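PDB 3ZXK: HIAXHD3 from Humicola insolens, which probably removes arabinofuranose side chains from arabinoxylan as a family 43 glycoside hydrolase, and has served as a scaffold for engineering endo-xylanase activity into its active site. Local coordinates for residues A[66-69]-A[70-74]; A[339-342]-A[343-346]; A[101-105]-A[106-110]; A[429-432]-A[433-436]; A[362-365]-A[366-369]. All coordinates share one frame; numbering follows the deposited sequence.

Contact 1: residues A[66-69]-A[70-74]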
loop_
_atom_site.group_PDB
_atom_site.type_symbol
_atom_site.label_atom_id
_atom_site.label_comp_id
_atom_site.label_asym_id
_atom_site.label_seq_id
_atom_site.Cartn_x
_atom_site.Cartn_y
_atom_site.Cartn_z
ATOM N N GLY A 66 16.986 0.446 -9.100
ATOM C CA GLY A 66 17.389 0.520 -10.499
ATOM C C GLY A 66 16.831 1.732 -11.206
ATOM O O GLY A 66 15.888 2.378 -10.737
ATOM N N SER A 67 17.420 2.049 -12.354
ATOM C CA SER A 67 17.089 3.288 -13.057
ATOM C C SER A 67 15.662 3.302 -13.616
ATOM O O SER A 67 15.091 4.362 -13.794
ATOM C CB SER A 67 18.107 3.576 -14.160
ATOM O OG SER A 67 18.231 2.471 -15.035
ATOM N N ASN A 68 15.054 2.128 -13.835
ATOM C CA ASN A 68 13.683 2.143 -14.356
ATOM C C ASN A 68 12.675 2.639 -13.321
ATOM O O ASN A 68 11.580 3.014 -13.686
ATOM C CB ASN A 68 13.257 0.770 -14.898
ATOM C CG ASN A 68 13.790 0.488 -16.306
ATOM O OD1 ASN A 68 14.190 1.398 -17.069
ATOM N ND2 ASN A 68 13.782 -0.784 -16.667
ATOM N N TYR A 69 13.049 2.635 -12.040
ATOM C CA TYR A 69 12.178 3.177 -10.998
ATOM C C TYR A 69 12.037 4.694 -11.045
ATOM O O TYR A 69 11.186 5.228 -10.351
ATOM C CB TYR A 69 12.619 2.669 -9.596
ATOM C CG TYR A 69 12.336 1.191 -9.528
ATOM C CD1 TYR A 69 11.086 0.709 -9.148
ATOM C CD2 TYR A 69 13.298 0.260 -9.973
ATOM C CE1 TYR A 69 10.814 -0.652 -9.184
ATOM C CE2 TYR A 69 13.027 -1.111 -10.012
ATOM C CZ TYR A 69 11.785 -1.559 -9.603
ATOM O OH TYR A 69 11.512 -2.897 -9.650
ATOM N N ASP A 70 12.829 5.377 -11.875
ATOM C CA ASP A 70 12.688 6.814 -12.126
ATOM C C ASP A 70 11.836 7.105 -13.373
ATOM O O ASP A 70 11.727 8.271 -13.767
ATOM C CB ASP A 70 14.076 7.464 -12.283
ATOM C CG ASP A 70 14.974 7.299 -11.046
ATOM O OD1 ASP A 70 14.498 7.075 -9.890
ATOM O OD2 ASP A 70 16.208 7.446 -11.220
ATOM N N LEU A 71 11.223 6.062 -13.973
ATOM C CA LEU A 71 10.324 6.189 -15.141
ATOM C C LEU A 71 10.980 7.074 -16.220
ATOM O O LEU A 71 10.477 8.151 -16.566
ATOM C CB LEU A 71 8.935 6.709 -14.710
ATOM C CG LEU A 71 7.770 6.683 -15.708
ATOM C CD1 LEU A 71 7.447 5.257 -16.177
ATOM C CD2 LEU A 71 6.551 7.295 -15.035
ATOM N N PRO A 72 12.129 6.621 -16.741
ATOM C CA PRO A 72 12.902 7.471 -17.637
ATOM C C PRO A 72 12.351 7.564 -19.064
ATOM O O PRO A 72 12.649 8.538 -19.782
ATOM C CB PRO A 72 14.272 6.791 -17.661
ATOM C CG PRO A 72 13.989 5.348 -17.337
ATOM C CD PRO A 72 12.868 5.402 -16.355
ATOM N N SER A 73 11.561 6.580 -19.477
ATOM C CA SER A 73 11.247 6.449 -20.898
ATOM C C SER A 73 9.876 5.842 -21.163
ATOM O O SER A 73 9.675 5.156 -22.161
ATOM C CB SER A 73 12.339 5.670 -21.629
ATOM O OG SER A 73 12.416 4.324 -21.161
ATOM N N GLY A 74 8.929 6.111 -20.275
ATOM C CA GLY A 74 7.577 5.652 -20.488
ATOM C C GLY A 74 7.393 4.191 -20.140
ATOM O O GLY A 74 8.256 3.566 -19.518
HETATM O O HOH W 1 12.428 2.111 -18.825
#
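Asp-70 folds back on Ser-67, its backbone N giving a hydrogen bond to Ser-67 O at 3.1 Å. The turn also brings Asp-70 CB to 3.6 Å from Ser-67 O. CG of Asp-70 lies beside its own backbone N, opposite the carbonyl carbon (chi1 -59°), which lays the carboxylate back along the turn, with OD1 3.6 Å from Tyr-69 C. Nothing in the turn itself bonds to that carboxylate; OD1 takes a hydrogen bond from Asn-338 instead. Leu-71 follows, its N bonded to Asn-68 O at 3.1 Å. Its backbone then swings to left-handed values (phi 48°), which carries the chain out of the turn and points the side chain away from 66-69, onto His-337. Pro-72 leans back over the start of the turn. Its CD meets Ser-67 O at 3.5 Å, and CG passes Asn-68 OD1 at 4.0 Å, the two side chains crossing at about a right angle. Ser-73 reaches Asn-68 only through a water, which donates to Asn-68 OD1 at 2.6 Å and stands 3.2 Å from Ser-73 OG. The Tyr-69 ring is buried, with Gly-66 O in plane at its edge, and its hydroxyl is tied to Glu-104 and Gly-82. With Tyr-69 N bonded to Gly-66 O as well, three successive i to i+3 bonds make this a short 3-10 turn, set in the long loop that joins strands 54-58 and 87-91 of the catalytic domain.

Contact 2: residues A[339-342]-A[343-346]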
loop_
_atom_site.group_PDB
_atom_site.type_symbol
_atom_site.label_atom_id
_atom_site.label_comp_id
_atom_site.label_asym_id
_atom_site.label_seq_id
_atom_site.Cartn_x
_atom_site.Cartn_y
_atom_site.Cartn_z
ATOM N N PRO A 339 9.752 10.333 -7.893
ATOM C CA PRO A 339 9.515 11.651 -8.446
ATOM C C PRO A 339 10.803 12.301 -8.984
ATOM O O PRO A 339 11.917 11.930 -8.558
ATOM C CB PRO A 339 8.983 12.418 -7.225
ATOM C CG PRO A 339 9.709 11.809 -6.085
ATOM C CD PRO A 339 9.717 10.339 -6.424
ATOM N N ASP A 340 10.646 13.226 -9.926
ATOM C CA ASP A 340 11.717 14.169 -10.274
ATOM C C ASP A 340 11.649 15.319 -9.257
ATOM O O ASP A 340 10.753 16.172 -9.302
ATOM C CB ASP A 340 11.543 14.676 -11.709
ATOM C CG ASP A 340 12.633 15.652 -12.140
ATOM O OD1 ASP A 340 13.354 16.202 -11.269
ATOM O OD2 ASP A 340 12.755 15.878 -13.363
ATOM N N THR A 341 12.597 15.323 -8.330
ATOM C CA THR A 341 12.530 16.277 -7.236
ATOM C C THR A 341 12.805 17.716 -7.662
ATOM O O THR A 341 12.487 18.638 -6.923
ATOM C CB THR A 341 13.515 15.914 -6.107
ATOM O OG1 THR A 341 14.851 15.975 -6.630
ATOM C CG2 THR A 341 13.215 14.516 -5.562
ATOM N N SER A 342 13.358 17.913 -8.854
ATOM C CA SER A 342 13.637 19.257 -9.339
ATOM C C SER A 342 12.339 19.917 -9.873
ATOM O O SER A 342 12.334 21.125 -10.189
ATOM C CB SER A 342 14.702 19.223 -10.447
ATOM O OG SER A 342 14.180 18.777 -11.697
ATOM N N LYS A 343 11.263 19.122 -9.945
ATOM C CA LYS A 343 10.033 19.532 -10.622
ATOM C C LYS A 343 8.811 19.664 -9.713
ATOM O O LYS A 343 7.743 20.002 -10.186
ATOM C CB LYS A 343 9.711 18.633 -11.826
ATOM C CG LYS A 343 10.692 18.748 -13.012
ATOM C CD LYS A 343 10.656 20.087 -13.762
ATOM C CE LYS A 343 11.581 20.070 -14.978
ATOM N NZ LYS A 343 13.026 20.089 -14.616
ATOM N N PHE A 344 8.967 19.441 -8.410
ATOM C CA PHE A 344 7.902 19.772 -7.453
ATOM C C PHE A 344 8.458 20.493 -6.237
ATOM O O PHE A 344 9.636 20.322 -5.871
ATOM C CB PHE A 344 7.109 18.511 -7.025
ATOM C CG PHE A 344 7.797 17.675 -5.965
ATOM C CD1 PHE A 344 7.567 17.915 -4.604
ATOM C CD2 PHE A 344 8.654 16.627 -6.328
ATOM C CE1 PHE A 344 8.183 17.125 -3.646
ATOM C CE2 PHE A 344 9.281 15.849 -5.364
ATOM C CZ PHE A 344 9.058 16.113 -4.017
ATOM N N THR A 345 7.607 21.277 -5.580
ATOM C CA THR A 345 8.008 21.926 -4.326
ATOM C C THR A 345 6.802 22.059 -3.426
ATOM O O THR A 345 5.710 22.416 -3.886
ATOM C CB THR A 345 8.545 23.367 -4.557
ATOM O OG1 THR A 345 9.474 23.387 -5.651
ATOM C CG2 THR A 345 9.244 23.849 -3.304
ATOM N N LEU A 346 6.999 21.779 -2.146
ATOM C CA LEU A 346 6.037 22.131 -1.107
ATOM C C LEU A 346 6.392 23.542 -0.644
ATOM O O LEU A 346 7.513 23.773 -0.208
ATOM C CB LEU A 346 6.147 21.139 0.048
ATOM C CG LEU A 346 5.476 19.796 -0.253
ATOM C CD1 LEU A 346 5.920 18.784 0.788
ATOM C CD2 LEU A 346 3.959 19.950 -0.222
#
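The ring of Phe-344 and the chain of Lys-343 leave the turn in different directions, and each finds its own part of 339-342. Phe-344 carries its ring between its backbone N and carbonyl carbon (chi1 80°), swinging it back against the preceding loop. Asp-340 O lies at the ring edge, near its plane, 3.7 Å from CD2. Pro-339 approaches at a slant, its CB 3.9 Å from Phe-344 CE2, and the Thr-341 methyl CG2 adds a looser touch at 4.2 Å from the same carbon.

Lys-343 bends at chi2 and again at chi4; the chain passes at a slant to the Asp-340 carboxylate, with CG 3.6 Å from Asp-340 OD2, while its end curls round to Ser-342. There NZ makes a weak hydrogen bond to Ser-342 OG at 3.4 Å. The ammonium and carboxylate come near without forming a salt bridge. Asp-340 OD1 is gripped twice from one face of its plane, by Ser-342 N and, at 2.7 Å, by Ser-342 OG, which should hold the carboxylate's rotation. Were Asp-340 an alanine, both Ser-342 donors would probably lose their acceptor and the serine hydroxyl would be set freer to turn. Lys-343 N closes the loop on Asp-340 O at 3.1 Å. The result is an Asx turn overlapping a beta turn, leading into edge strand 344-346 of the C-terminal concanavalin-like domain.

Contact 3: residues A[101-105]-A[106-110]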
loop_
_atom_site.group_PDB
_atom_site.type_symbol
_atom_site.label_atom_id
_atom_site.label_comp_id
_atom_site.label_asym_id
_atom_site.label_seq_id
_atom_site.Cartn_x
_atom_site.Cartn_y
_atom_site.Cartn_z
ATOM N N GLY A 101 13.434 -6.592 1.528
ATOM C CA GLY A 101 12.547 -6.941 0.408
ATOM C C GLY A 101 13.359 -7.317 -0.817
ATOM O O GLY A 101 14.320 -6.614 -1.149
ATOM N N CYS A 102 12.961 -8.391 -1.507
ATOM C CA CYS A 102 13.601 -8.774 -2.765
ATOM C C CYS A 102 12.942 -8.051 -3.922
ATOM O O CYS A 102 11.723 -8.115 -4.083
ATOM C CB CYS A 102 13.516 -10.291 -3.000
ATOM S SG CYS A 102 14.288 -10.717 -4.591
ATOM N N VAL A 103 13.742 -7.363 -4.725
ATOM C CA VAL A 103 13.241 -6.643 -5.888
ATOM C C VAL A 103 14.139 -7.023 -7.043
ATOM O O VAL A 103 15.367 -6.834 -6.990
ATOM C CB VAL A 103 13.275 -5.098 -5.670
ATOM C CG1 VAL A 103 12.772 -4.377 -6.919
ATOM C CG2 VAL A 103 12.417 -4.716 -4.462
ATOM N N GLU A 104 13.508 -7.592 -8.073
ATOM C CA GLU A 104 14.179 -8.038 -9.292
ATOM C C GLU A 104 15.497 -8.770 -8.989
ATOM O O GLU A 104 16.583 -8.401 -9.471
ATOM C CB GLU A 104 14.380 -6.875 -10.258
ATOM C CG GLU A 104 13.067 -6.181 -10.616
ATOM C CD GLU A 104 13.244 -5.156 -11.708
ATOM O OE1 GLU A 104 13.611 -5.548 -12.847
ATOM O OE2 GLU A 104 13.027 -3.970 -11.427
ATOM N N GLY A 105 15.372 -9.796 -8.156
ATOM C CA GLY A 105 16.448 -10.765 -7.960
ATOM C C GLY A 105 17.506 -10.435 -6.915
ATOM O O GLY A 105 18.382 -11.246 -6.691
ATOM N N ARG A 106 17.441 -9.269 -6.269
ATOM C CA ARG A 106 18.360 -8.952 -5.143
ATOM C C ARG A 106 17.540 -8.512 -3.941
ATOM O O ARG A 106 16.470 -7.953 -4.108
ATOM C CB ARG A 106 19.326 -7.816 -5.472
ATOM C CG ARG A 106 20.181 -8.043 -6.697
ATOM C CD ARG A 106 21.096 -6.852 -6.928
ATOM N NE ARG A 106 22.431 -7.072 -6.376
ATOM C CZ ARG A 106 23.442 -6.210 -6.510
ATOM N NH1 ARG A 106 23.255 -5.068 -7.161
ATOM N NH2 ARG A 106 24.636 -6.479 -5.991
ATOM N N THR A 107 18.072 -8.707 -2.740
ATOM C CA THR A 107 17.359 -8.374 -1.528
ATOM C C THR A 107 17.979 -7.133 -0.896
ATOM O O THR A 107 19.197 -7.067 -0.708
ATOM C CB THR A 107 17.386 -9.567 -0.557
ATOM O OG1 THR A 107 16.771 -10.682 -1.197
ATOM C CG2 THR A 107 16.593 -9.240 0.720
ATOM N N TYR A 108 17.133 -6.156 -0.576
ATOM C CA TYR A 108 17.580 -4.846 -0.087
ATOM C C TYR A 108 17.191 -4.714 1.370
ATOM O O TYR A 108 16.067 -5.104 1.734
ATOM C CB TYR A 108 16.901 -3.727 -0.890
ATOM C CG TYR A 108 17.337 -3.725 -2.327
ATOM C CD1 TYR A 108 16.722 -4.555 -3.282
ATOM C CD2 TYR A 108 18.379 -2.899 -2.743
ATOM C CE1 TYR A 108 17.148 -4.572 -4.604
ATOM C CE2 TYR A 108 18.798 -2.886 -4.075
ATOM C CZ TYR A 108 18.185 -3.727 -4.992
ATOM O OH TYR A 108 18.619 -3.724 -6.300
ATOM N N LEU A 109 18.122 -4.227 2.198
ATOM C CA LEU A 109 17.858 -3.944 3.595
ATOM C C LEU A 109 17.850 -2.448 3.821
ATOM O O LEU A 109 18.816 -1.767 3.492
ATOM C CB LEU A 109 18.942 -4.557 4.489
ATOM C CG LEU A 109 18.917 -4.100 5.936
ATOM C CD1 LEU A 109 17.592 -4.458 6.611
ATOM C CD2 LEU A 109 20.109 -4.723 6.659
ATOM N N TRP A 110 16.742 -1.954 4.371
ATOM C CA TRP A 110 16.635 -0.572 4.812
ATOM C C TRP A 110 16.387 -0.568 6.295
ATOM O O TRP A 110 15.607 -1.406 6.796
ATOM C CB TRP A 110 15.471 0.113 4.113
ATOM C CG TRP A 110 15.753 0.559 2.704
ATOM C CD1 TRP A 110 15.832 -0.226 1.540
ATOM C CD2 TRP A 110 16.003 1.935 2.278
ATOM N NE1 TRP A 110 16.091 0.560 0.449
ATOM C CE2 TRP A 110 16.211 1.892 0.838
ATOM C CE3 TRP A 110 16.076 3.161 2.938
ATOM C CZ2 TRP A 110 16.474 3.048 0.098
ATOM C CZ3 TRP A 110 16.346 4.318 2.195
ATOM C CH2 TRP A 110 16.527 4.265 0.802
HETATM O O HOH W 2 17.343 -5.237 -7.984
#
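Gly-101 and Tyr-108 form an antiparallel hydrogen-bonded pair: Tyr-108 N reaches Gly-101 O at 2.9 Å in a nearly straight bond (171°), and Gly-101 N returns one to Tyr-108 O. Two residues on, Val-103 N meets Arg-106 O at 2.9 Å, whereas the return bond from Arg-106 N to Val-103 O is longer, at 3.3 Å. Between them sits the non-hydrogen-bonded pair Cys-102 and Thr-107, where Cys-102 CB lies 3.7 Å from Thr-107 OG1. On the other face, the Tyr-108 ring lies alongside the first strand, with Gly-101 O and Val-103 O both in plane at its edge. Its CG is set beside the backbone N (chi1 -66°), which brings CE1 to 4.1 Å from Val-103 CB. A water in the plane of the ring lies 2.6 Å from Tyr-108 OH and donates to Val-103 O at 2.7 Å, tying the ring's end to the turn.

The strands are joined by a type I' beta turn from Val-103 to Arg-106, with Glu-104 and Gly-105 both at positive phi. Beyond it, Cys-102 is linked by a disulfide to Cys-140, Arg-106 makes a salt bridge to Asp-138, and Thr-107 OG1 is bonded to Asn-139 O and Tyr-141 N. Phe-65 meets the Tyr-108 ring edge-to-face. The two segments thus form the tip of a hairpin with a two-residue loop, whose strands, 96-103 and 106-113, are the inner two of a four-stranded antiparallel sheet, flanked by 87-91 and 132-137, consistent with one blade of the family 43 propeller.

Contact 4: residues A[429-432]-A[433-436]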
loop_
_atom_site.group_PDB
_atom_site.type_symbol
_atom_site.label_atom_id
_atom_site.label_comp_id
_atom_site.label_asym_id
_atom_site.label_seq_id
_atom_site.Cartn_x
_atom_site.Cartn_y
_atom_site.Cartn_z
ATOM N N LEU A 429 -3.302 0.239 -19.836
ATOM C CA LEU A 429 -2.085 -0.565 -19.993
ATOM C C LEU A 429 -2.491 -1.960 -20.407
ATOM O O LEU A 429 -3.527 -2.451 -19.970
ATOM C CB LEU A 429 -1.345 -0.692 -18.664
ATOM C CG LEU A 429 -0.718 0.559 -18.081
ATOM C CD1 LEU A 429 -0.096 0.292 -16.714
ATOM C CD2 LEU A 429 0.304 1.142 -19.067
ATOM N N ASN A 430 -1.639 -2.616 -21.190
ATOM C CA ASN A 430 -1.819 -4.018 -21.542
ATOM C C ASN A 430 -1.304 -4.873 -20.380
ATOM O O ASN A 430 -0.155 -4.724 -19.989
ATOM C CB ASN A 430 -0.991 -4.284 -22.793
ATOM C CG ASN A 430 -1.184 -5.677 -23.374
ATOM O OD1 ASN A 430 -1.732 -6.589 -22.758
ATOM N ND2 ASN A 430 -0.701 -5.840 -24.592
ATOM N N GLU A 431 -2.139 -5.756 -19.825
ATOM C CA GLU A 431 -1.722 -6.595 -18.688
ATOM C C GLU A 431 -0.594 -7.555 -19.041
ATOM O O GLU A 431 0.094 -8.059 -18.150
ATOM C CB GLU A 431 -2.897 -7.418 -18.165
ATOM C CG GLU A 431 -4.104 -6.608 -17.715
ATOM C CD GLU A 431 -5.166 -7.522 -17.128
ATOM O OE1 GLU A 431 -5.348 -8.649 -17.659
ATOM O OE2 GLU A 431 -5.797 -7.129 -16.136
ATOM N N ASP A 432 -0.428 -7.826 -20.335
ATOM C CA ASP A 432 0.710 -8.610 -20.805
ATOM C C ASP A 432 1.873 -7.682 -21.117
ATOM O O ASP A 432 2.060 -7.258 -22.265
ATOM C CB ASP A 432 0.348 -9.426 -22.040
ATOM C CG ASP A 432 1.318 -10.572 -22.287
ATOM O OD1 ASP A 432 2.424 -10.570 -21.708
ATOM O OD2 ASP A 432 0.967 -11.496 -23.045
ATOM N N GLY A 433 2.631 -7.360 -20.077
ATOM C CA GLY A 433 3.877 -6.610 -20.214
ATOM C C GLY A 433 3.802 -5.178 -19.745
ATOM O O GLY A 433 4.838 -4.535 -19.612
ATOM N N TRP A 434 2.592 -4.654 -19.539
ATOM C CA TRP A 434 2.378 -3.273 -19.039
ATOM C C TRP A 434 2.844 -2.150 -19.925
ATOM O O TRP A 434 3.153 -1.031 -19.419
ATOM C CB TRP A 434 2.943 -3.105 -17.630
ATOM C CG TRP A 434 2.449 -4.199 -16.747
ATOM C CD1 TRP A 434 3.176 -5.253 -16.201
ATOM C CD2 TRP A 434 1.062 -4.427 -16.319
ATOM N NE1 TRP A 434 2.357 -6.060 -15.457
ATOM C CE2 TRP A 434 1.079 -5.635 -15.499
ATOM C CE3 TRP A 434 -0.149 -3.767 -16.532
ATOM C CZ2 TRP A 434 -0.077 -6.131 -14.889
ATOM C CZ3 TRP A 434 -1.309 -4.284 -15.934
ATOM C CH2 TRP A 434 -1.267 -5.440 -15.129
ATOM N N ARG A 435 2.889 -2.415 -21.241
ATOM C CA ARG A 435 3.005 -1.340 -22.226
ATOM C C ARG A 435 1.661 -0.658 -22.422
ATOM O O ARG A 435 0.612 -1.242 -22.183
ATOM C CB ARG A 435 3.543 -1.880 -23.545
ATOM C CG ARG A 435 5.015 -2.228 -23.456
ATOM C CD ARG A 435 5.497 -3.071 -24.623
ATOM N NE ARG A 435 6.852 -3.572 -24.369
ATOM C CZ ARG A 435 7.154 -4.570 -23.535
ATOM N NH1 ARG A 435 6.202 -5.204 -22.848
ATOM N NH2 ARG A 435 8.420 -4.936 -23.382
ATOM N N THR A 436 1.681 0.602 -22.807
ATOM C CA THR A 436 0.434 1.310 -23.065
ATOM C C THR A 436 -0.384 0.686 -24.213
ATOM O O THR A 436 0.130 0.434 -25.308
ATOM C CB THR A 436 0.705 2.816 -23.302
ATOM O OG1 THR A 436 1.343 3.360 -22.150
ATOM C CG2 THR A 436 -0.585 3.585 -23.494
HETATM O O HOH W 3 2.749 -4.929 -23.069
#
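The indole of Trp-434 carries Glu-431 over one face: CA stands 3.8 Å from the centroid of the six-membered ring, only 17° off its normal, a CH-pi contact. Glu-431 O lies above the same face, displaced toward the rim. At the edge, in plane, Leu-429 CB meets Trp-434 CE3 at 3.9 Å, the leucine crossing the indole at about a right angle. The ring gets back there because CG of Trp-434 lies beside its own backbone N (chi1 -50°).

Backbone bonds close the loop. Asn-430 N points straight at Arg-435 O at 2.8 Å, and Trp-434 N reaches Asn-430 O at the same length but with a bent N-H. Asn-430 OD1 takes Asp-432 N at 3.0 Å, an Asx turn, and the backbone of Gly-433 has angles that would jam any CB against the carbonyl before it. A water accepts from Arg-435 N and donates to Asp-432 O at 2.6 Å. Outside, the Glu-431 carboxylate is bonded to Ser-501.

Chemically, the mouth of the loop is sealed by polar bonds while the indole rests on the Glu-431 backbone, with Leu-429 carbon at its edge; Trp-434 O, 3.6 Å from Leu-429 CD2, is buried with no polar partner in the model, probably at a small cost.

Contact 5: residues A[362-365]-A[366-369]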
loop_
_atom_site.group_PDB
_atom_site.type_symbol
_atom_site.label_atom_id
_atom_site.label_comp_id
_atom_site.label_asym_id
_atom_site.label_seq_id
_atom_site.Cartn_x
_atom_site.Cartn_y
_atom_site.Cartn_z
ATOM N N THR A 362 5.053 14.021 -23.136
ATOM C CA THR A 362 4.430 12.763 -23.551
ATOM C C THR A 362 2.953 13.002 -23.909
ATOM O O THR A 362 2.349 13.985 -23.436
ATOM C CB THR A 362 4.561 11.675 -22.439
ATOM O OG1 THR A 362 4.069 10.419 -22.915
ATOM C CG2 THR A 362 3.819 12.069 -21.154
ATOM N N GLY A 363 2.390 12.119 -24.742
ATOM C CA GLY A 363 0.928 12.039 -24.941
ATOM C C GLY A 363 0.284 11.021 -24.012
ATOM O O GLY A 363 -0.941 10.858 -23.998
ATOM N N ASP A 364 1.114 10.374 -23.201
ATOM C CA ASP A 364 0.708 9.160 -22.468
ATOM C C ASP A 364 0.781 9.435 -20.965
ATOM O O ASP A 364 1.874 9.497 -20.416
ATOM C CB ASP A 364 1.672 8.036 -22.883
ATOM C CG ASP A 364 1.320 6.678 -22.300
ATOM O OD1 ASP A 364 0.418 6.582 -21.443
ATOM O OD2 ASP A 364 1.972 5.680 -22.723
ATOM N N LEU A 365 -0.372 9.538 -20.287
ATOM C CA LEU A 365 -0.367 9.710 -18.814
ATOM C C LEU A 365 0.506 8.672 -18.088
ATOM O O LEU A 365 1.157 8.977 -17.109
ATOM C CB LEU A 365 -1.795 9.663 -18.244
ATOM C CG LEU A 365 -1.920 9.894 -16.726
ATOM C CD1 LEU A 365 -1.337 11.202 -16.190
ATOM C CD2 LEU A 365 -3.388 9.798 -16.330
ATOM N N PHE A 366 0.551 7.438 -18.595
ATOM C CA PHE A 366 1.346 6.410 -17.886
ATOM C C PHE A 366 2.854 6.627 -17.999
ATOM O O PHE A 366 3.629 6.015 -17.243
ATOM C CB PHE A 366 0.996 4.997 -18.375
ATOM C CG PHE A 366 -0.426 4.614 -18.147
ATOM C CD1 PHE A 366 -0.906 4.404 -16.853
ATOM C CD2 PHE A 366 -1.299 4.482 -19.228
ATOM C CE1 PHE A 366 -2.231 4.042 -16.640
ATOM C CE2 PHE A 366 -2.628 4.116 -19.026
ATOM C CZ PHE A 366 -3.089 3.907 -17.734
ATOM N N ALA A 367 3.284 7.477 -18.932
ATOM C CA ALA A 367 4.695 7.796 -19.046
ATOM C C ALA A 367 5.062 9.033 -18.243
ATOM O O ALA A 367 6.235 9.366 -18.144
ATOM C CB ALA A 367 5.078 7.985 -20.505
ATOM N N ALA A 368 4.067 9.730 -17.690
ATOM C CA ALA A 368 4.345 11.019 -17.012
ATOM C C ALA A 368 4.959 10.825 -15.646
ATOM O O ALA A 368 4.395 10.084 -14.844
ATOM C CB ALA A 368 3.084 11.873 -16.885
ATOM N N ARG A 369 6.024 11.570 -15.343
ATOM C CA ARG A 369 6.596 11.582 -14.002
ATOM C C ARG A 369 5.755 12.515 -13.155
ATOM O O ARG A 369 5.024 13.374 -13.669
ATOM C CB ARG A 369 8.039 12.084 -14.034
ATOM C CG ARG A 369 9.002 11.097 -14.621
ATOM C CD ARG A 369 10.356 11.749 -14.847
ATOM N NE ARG A 369 11.394 10.751 -14.996
ATOM C CZ ARG A 369 12.695 11.015 -15.106
ATOM N NH1 ARG A 369 13.134 12.269 -15.108
ATOM N NH2 ARG A 369 13.556 10.012 -15.206
HETATM O O HOH W 4 1.868 9.059 -14.355
#
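Asp-364 does most of the work on the tight side. Its O takes Ala-367 N at 2.9 Å, and its OD1 takes Phe-366 N at 3.0 Å from above the carboxylate plane. OD1 also lies 3.5 Å from Phe-366 CD2, with the carboxylate and the ring almost perpendicular. With CG turned opposite its own backbone N (chi1 -175°), the acid folds over the next residues. A leucine in place of Asp-364 would probably leave Phe-366 N without this acceptor and Thr-436 without its hydroxyl's mate, since OD2 bonds to Thr-436 OG1. Leu-365 O then takes Ala-368 N at 3.1 Å, completing a short 3-10 turn.

The Thr-362 side is looser. Thr-362 OG1 accepts from Asp-364 N at 3.0 Å, an ST turn, yet across the contact it meets merely the methyl of Ala-367, at 3.6 Å, and its CG2 barely touches Ala-368. A water sits 2.8 Å from both Leu-365 O and Ala-368 O and may donate to either.

The turn sits in the loop between strands 354-357 and 372-375. Leu-365 and Ala-368 rest on Phe-515 of strand 509-516, while Phe-366 packs on Leu-427 and Leu-429 of strand 418-429 and reaches Thr-436 at the start of strand 436-448.

Overall arrangement
Going from the N terminus, contact 1 closes a turn in the loop before strand 87-91, and contact 3 the hairpin tip between 96-103 and 106-113; both belong to the family 43 part. Contacts 2, 5 and 4 follow in the concanavalin-like part, closing the turn before strand 344-346, the loop before 372-375 and the loop between 418-429 and 436-448. All five lie in series, none nesting or crossing. Contact 1 touches contact 3 within the family 43 part and, through Arg-369 bonding to Leu-71 O, ties that part to contact 5 in the concanavalin-like part. Contact 5 in turn meets contact 4 and only brushes contact 2.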